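Local coordinates for protein gamma tubulin complex adapter mto2 (Schizosaccharomyces pombe, PDB 6GDJ) that acts with its partner mto1 to recruit the gamma-tubulin complex and promote cytoplasmic microtubule nucleation, dimerising through the twin-cysteine domain that this chain comprises, at residues V29-V40 / L51-L62. Sequence-based numbering, arbitrary orientation.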
loop_
_atom_site.group_PDB
_atom_site.type_symbol
_atom_site.label_atom_id
_atom_site.label_comp_id
_atom_site.label_asym_id
_atom_site.label_seq_id
_atom_site.Cartn_x
_atom_site.Cartn_y
_atom_site.Cartn_z
ATOM N N VAL A 29 -1.416 0.471 -5.761
ATOM C CA VAL A 29 -2.297 -0.153 -4.752
ATOM C C VAL A 29 -2.912 -1.396 -5.318
ATOM O O VAL A 29 -2.907 -2.408 -4.683
ATOM C CB VAL A 29 -3.394 0.831 -4.285
ATOM C CG1 VAL A 29 -4.387 0.067 -3.422
ATOM C CG2 VAL A 29 -2.801 2.009 -3.517
ATOM N N GLU A 30 -3.442 -1.297 -6.541
ATOM C CA GLU A 30 -4.021 -2.511 -7.140
ATOM C C GLU A 30 -3.020 -3.657 -7.310
ATOM O O GLU A 30 -3.308 -4.827 -7.075
ATOM C CB GLU A 30 -4.589 -2.163 -8.514
ATOM C CG GLU A 30 -5.778 -1.207 -8.480
ATOM C CD GLU A 30 -7.118 -1.847 -8.688
ATOM O OE1 GLU A 30 -7.182 -3.100 -8.653
ATOM O OE2 GLU A 30 -8.098 -1.031 -8.721
ATOM N N GLN A 31 -1.820 -3.289 -7.708
ATOM C CA GLN A 31 -0.793 -4.306 -7.918
ATOM C C GLN A 31 -0.401 -4.954 -6.559
ATOM O O GLN A 31 -0.265 -6.160 -6.475
ATOM C CB GLN A 31 0.414 -3.708 -8.632
ATOM C CG GLN A 31 0.127 -3.238 -10.026
ATOM C CD GLN A 31 0.100 -4.324 -11.000
ATOM O OE1 GLN A 31 0.117 -5.501 -10.615
ATOM N NE2 GLN A 31 0.093 -3.963 -12.304
ATOM N N ALA A 32 -0.285 -4.101 -5.528
ATOM C CA ALA A 32 0.054 -4.647 -4.189
ATOM C C ALA A 32 -1.031 -5.594 -3.653
ATOM O O ALA A 32 -0.748 -6.653 -3.161
ATOM C CB ALA A 32 0.320 -3.552 -3.206
ATOM N N VAL A 33 -2.269 -5.173 -3.822
ATOM C CA VAL A 33 -3.394 -5.996 -3.404
ATOM C C VAL A 33 -3.393 -7.309 -4.158
ATOM O O VAL A 33 -3.589 -8.362 -3.600
ATOM C CB VAL A 33 -4.718 -5.256 -3.549
ATOM C CG1 VAL A 33 -5.921 -6.217 -3.371
ATOM C CG2 VAL A 33 -4.820 -4.175 -2.523
ATOM N N ASN A 34 -3.133 -7.214 -5.456
ATOM C CA ASN A 34 -3.046 -8.377 -6.249
ATOM C C ASN A 34 -1.947 -9.386 -5.848
ATOM O O ASN A 34 -2.150 -10.595 -5.786
ATOM C CB ASN A 34 -2.959 -7.958 -7.686
ATOM C CG ASN A 34 -3.216 -9.059 -8.550
ATOM O OD1 ASN A 34 -4.397 -9.556 -8.668
ATOM N ND2 ASN A 34 -2.125 -9.588 -9.052
ATOM N N HIS A 35 -0.746 -8.868 -5.507
ATOM C CA HIS A 35 0.276 -9.735 -4.988
ATOM C C HIS A 35 -0.100 -10.321 -3.623
ATOM O O HIS A 35 0.229 -11.468 -3.344
ATOM C CB HIS A 35 1.634 -9.009 -4.920
ATOM C CG HIS A 35 2.157 -8.611 -6.250
ATOM N ND1 HIS A 35 2.186 -9.489 -7.314
ATOM C CD2 HIS A 35 2.589 -7.418 -6.717
ATOM C CE1 HIS A 35 2.693 -8.867 -8.368
ATOM N NE2 HIS A 35 2.947 -7.605 -8.036
ATOM N N ALA A 36 -0.826 -9.552 -2.796
ATOM C CA ALA A 36 -1.304 -10.099 -1.540
ATOM C C ALA A 36 -2.248 -11.247 -1.746
ATOM O O ALA A 36 -2.189 -12.258 -1.040
ATOM C CB ALA A 36 -1.924 -9.003 -0.685
ATOM N N ILE A 37 -3.125 -11.114 -2.709
ATOM C CA ILE A 37 -4.034 -12.237 -3.038
ATOM C C ILE A 37 -3.220 -13.491 -3.429
ATOM O O ILE A 37 -3.503 -14.593 -2.985
ATOM C CB ILE A 37 -5.040 -11.871 -4.145
ATOM C CG1 ILE A 37 -5.950 -10.741 -3.660
ATOM C CG2 ILE A 37 -5.805 -13.084 -4.618
ATOM C CD1 ILE A 37 -6.757 -10.069 -4.752
ATOM N N THR A 38 -2.190 -13.292 -4.279
ATOM C CA THR A 38 -1.325 -14.403 -4.646
ATOM C C THR A 38 -0.740 -15.064 -3.423
ATOM O O THR A 38 -0.710 -16.270 -3.326
ATOM C CB THR A 38 -0.253 -13.972 -5.624
ATOM O OG1 THR A 38 -0.855 -13.376 -6.743
ATOM C CG2 THR A 38 0.651 -15.116 -6.020
ATOM N N LEU A 39 -0.239 -14.238 -2.471
ATOM C CA LEU A 39 0.351 -14.811 -1.264
ATOM C C LEU A 39 -0.682 -15.545 -0.380
ATOM O O LEU A 39 -0.385 -16.572 0.168
ATOM C CB LEU A 39 1.006 -13.687 -0.433
ATOM C CG LEU A 39 2.256 -13.066 -1.056
ATOM C CD1 LEU A 39 2.655 -11.784 -0.442
ATOM C CD2 LEU A 39 3.369 -14.072 -1.014
ATOM N N VAL A 40 -1.911 -15.033 -0.259
ATOM C CA VAL A 40 -2.950 -15.774 0.489
ATOM C C VAL A 40 -3.168 -17.132 -0.146
ATOM O O VAL A 40 -3.335 -18.103 0.536
ATOM C CB VAL A 40 -4.253 -14.979 0.471
ATOM C CG1 VAL A 40 -5.419 -15.826 0.947
ATOM C CG2 VAL A 40 -4.153 -13.714 1.283
ATOM N N LEU A 51 -0.569 -8.370 6.328
ATOM C CA LEU A 51 -0.357 -7.579 5.147
ATOM C C LEU A 51 -1.705 -7.163 4.564
ATOM O O LEU A 51 -1.903 -6.010 4.198
ATOM C CB LEU A 51 0.437 -8.355 4.126
ATOM C CG LEU A 51 0.517 -7.758 2.723
ATOM C CD1 LEU A 51 1.319 -6.481 2.759
ATOM C CD2 LEU A 51 1.090 -8.744 1.760
ATOM N N CYS A 52 -2.617 -8.138 4.441
ATOM C CA CYS A 52 -3.923 -7.829 3.890
ATOM C C CYS A 52 -4.678 -6.814 4.717
ATOM O O CYS A 52 -5.285 -5.907 4.187
ATOM C CB CYS A 52 -4.774 -9.096 3.774
ATOM S SG CYS A 52 -4.204 -10.294 2.510
ATOM N N ARG A 53 -4.626 -6.943 6.067
ATOM C CA ARG A 53 -5.256 -5.939 6.917
ATOM C C ARG A 53 -4.646 -4.560 6.733
ATOM O O ARG A 53 -5.375 -3.552 6.671
ATOM C CB ARG A 53 -5.177 -6.348 8.423
ATOM C CG ARG A 53 -6.061 -7.539 8.773
ATOM C CD ARG A 53 -6.220 -7.648 10.299
ATOM N NE ARG A 53 -4.933 -8.084 10.826
ATOM C CZ ARG A 53 -4.517 -9.351 10.948
ATOM N NH1 ARG A 53 -5.305 -10.388 10.669
ATOM N NH2 ARG A 53 -3.294 -9.553 11.393
ATOM N N SER A 54 -3.294 -4.509 6.565
ATOM C CA SER A 54 -2.663 -3.241 6.329
ATOM C C SER A 54 -3.031 -2.586 4.977
ATOM O O SER A 54 -3.229 -1.409 4.925
ATOM C CB SER A 54 -1.181 -3.295 6.491
ATOM O OG SER A 54 -0.555 -4.022 5.494
ATOM N N LEU A 55 -3.200 -3.400 3.932
ATOM C CA LEU A 55 -3.632 -2.850 2.692
ATOM C C LEU A 55 -5.050 -2.419 2.703
ATOM O O LEU A 55 -5.378 -1.385 2.130
ATOM C CB LEU A 55 -3.328 -3.861 1.596
ATOM C CG LEU A 55 -1.863 -4.128 1.265
ATOM C CD1 LEU A 55 -1.643 -5.296 0.282
ATOM C CD2 LEU A 55 -1.184 -2.845 0.795
ATOM N N ALA A 56 -5.888 -3.151 3.450
ATOM C CA ALA A 56 -7.289 -2.689 3.624
ATOM C C ALA A 56 -7.318 -1.315 4.287
ATOM O O ALA A 56 -7.967 -0.392 3.877
ATOM C CB ALA A 56 -8.065 -3.660 4.469
ATOM N N GLU A 57 -6.523 -1.180 5.353
ATOM C CA GLU A 57 -6.448 0.083 6.064
ATOM C C GLU A 57 -5.896 1.258 5.216
ATOM O O GLU A 57 -6.329 2.394 5.327
ATOM C CB GLU A 57 -5.635 -0.067 7.388
ATOM C CG GLU A 57 -6.179 -1.026 8.397
ATOM N N LEU A 58 -4.928 0.930 4.342
ATOM C CA LEU A 58 -4.408 1.928 3.444
ATOM C C LEU A 58 -5.518 2.451 2.491
ATOM O O LEU A 58 -5.695 3.646 2.292
ATOM C CB LEU A 58 -3.282 1.310 2.628
ATOM C CG LEU A 58 -2.788 2.255 1.528
ATOM C CD1 LEU A 58 -2.328 3.598 1.982
ATOM C CD2 LEU A 58 -1.722 1.537 0.766
ATOM N N CYS A 59 -6.250 1.491 1.941
ATOM C CA CYS A 59 -7.346 1.822 1.021
ATOM C C CYS A 59 -8.381 2.681 1.728
ATOM O O CYS A 59 -8.865 3.648 1.181
ATOM C CB CYS A 59 -7.982 0.552 0.475
ATOM S SG CYS A 59 -6.987 -0.304 -0.769
ATOM N N LEU A 60 -8.695 2.310 2.963
ATOM C CA LEU A 60 -9.678 3.098 3.723
ATOM C C LEU A 60 -9.186 4.497 4.116
ATOM O O LEU A 60 -9.910 5.471 4.171
ATOM C CB LEU A 60 -10.147 2.318 4.942
ATOM C CG LEU A 60 -10.937 1.019 4.654
ATOM C CD1 LEU A 60 -11.337 0.360 5.979
ATOM C CD2 LEU A 60 -12.081 1.309 3.695
ATOM N N GLY A 61 -7.857 4.626 4.330
ATOM C CA GLY A 61 -7.312 5.924 4.623
ATOM C C GLY A 61 -7.318 6.802 3.406
ATOM O O GLY A 61 -7.621 7.971 3.500
ATOM N N LEU A 62 -7.053 6.182 2.220
ATOM C CA LEU A 62 -7.187 6.929 0.954
ATOM C C LEU A 62 -8.636 7.355 0.648
ATOM O O LEU A 62 -8.893 8.468 0.229
ATOM C CB LEU A 62 -6.618 6.115 -0.222
ATOM C CG LEU A 62 -5.105 5.897 -0.168
ATOM C CD1 LEU A 62 -4.725 4.808 -1.120
ATOM C CD2 LEU A 62 -4.384 7.213 -0.474
#
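L51 O, on the residue whose side chain packs against A36 and L39, takes two donors. One is the helical L55 N. S54 OG also donates to L51 O, at 2.7 Å, tilted 27° from the carbonyl plane. Across the interface the contact is apolar. L55 is central: its CD1 sits 3.8 Å from A36 CB and also rests against the backbone of A32 and V33. L51 CD2 meets A36 CB from the preceding turn of its helix at 3.9 Å. The side chains of L39 and L51 cross at about a right angle. These residues join helices 23-42 and 46-72 as an antiparallel helical hairpin, with the two segment axes 10.2 Å apart at an angle of 157°. Helix 5-17 packs against the cysteines as well, M9 touching C52 and A12 touching C59. Both cysteines also face valines: C52 SG lies 3.6 Å from V40 CG2, and C59 SG lies 3.7 Å from V29 CG1. V29 divides its branches. V29 CG1, anti to the backbone N (chi1 171°), goes to C59 SG. The side chains of V29 and L62 meet tip to tip, with V29 CG2 4.2 Å from L62 CD1. In this dimerisation domain, L58 packs on L58 of the second subunit, and S54 on A32 of that subunit.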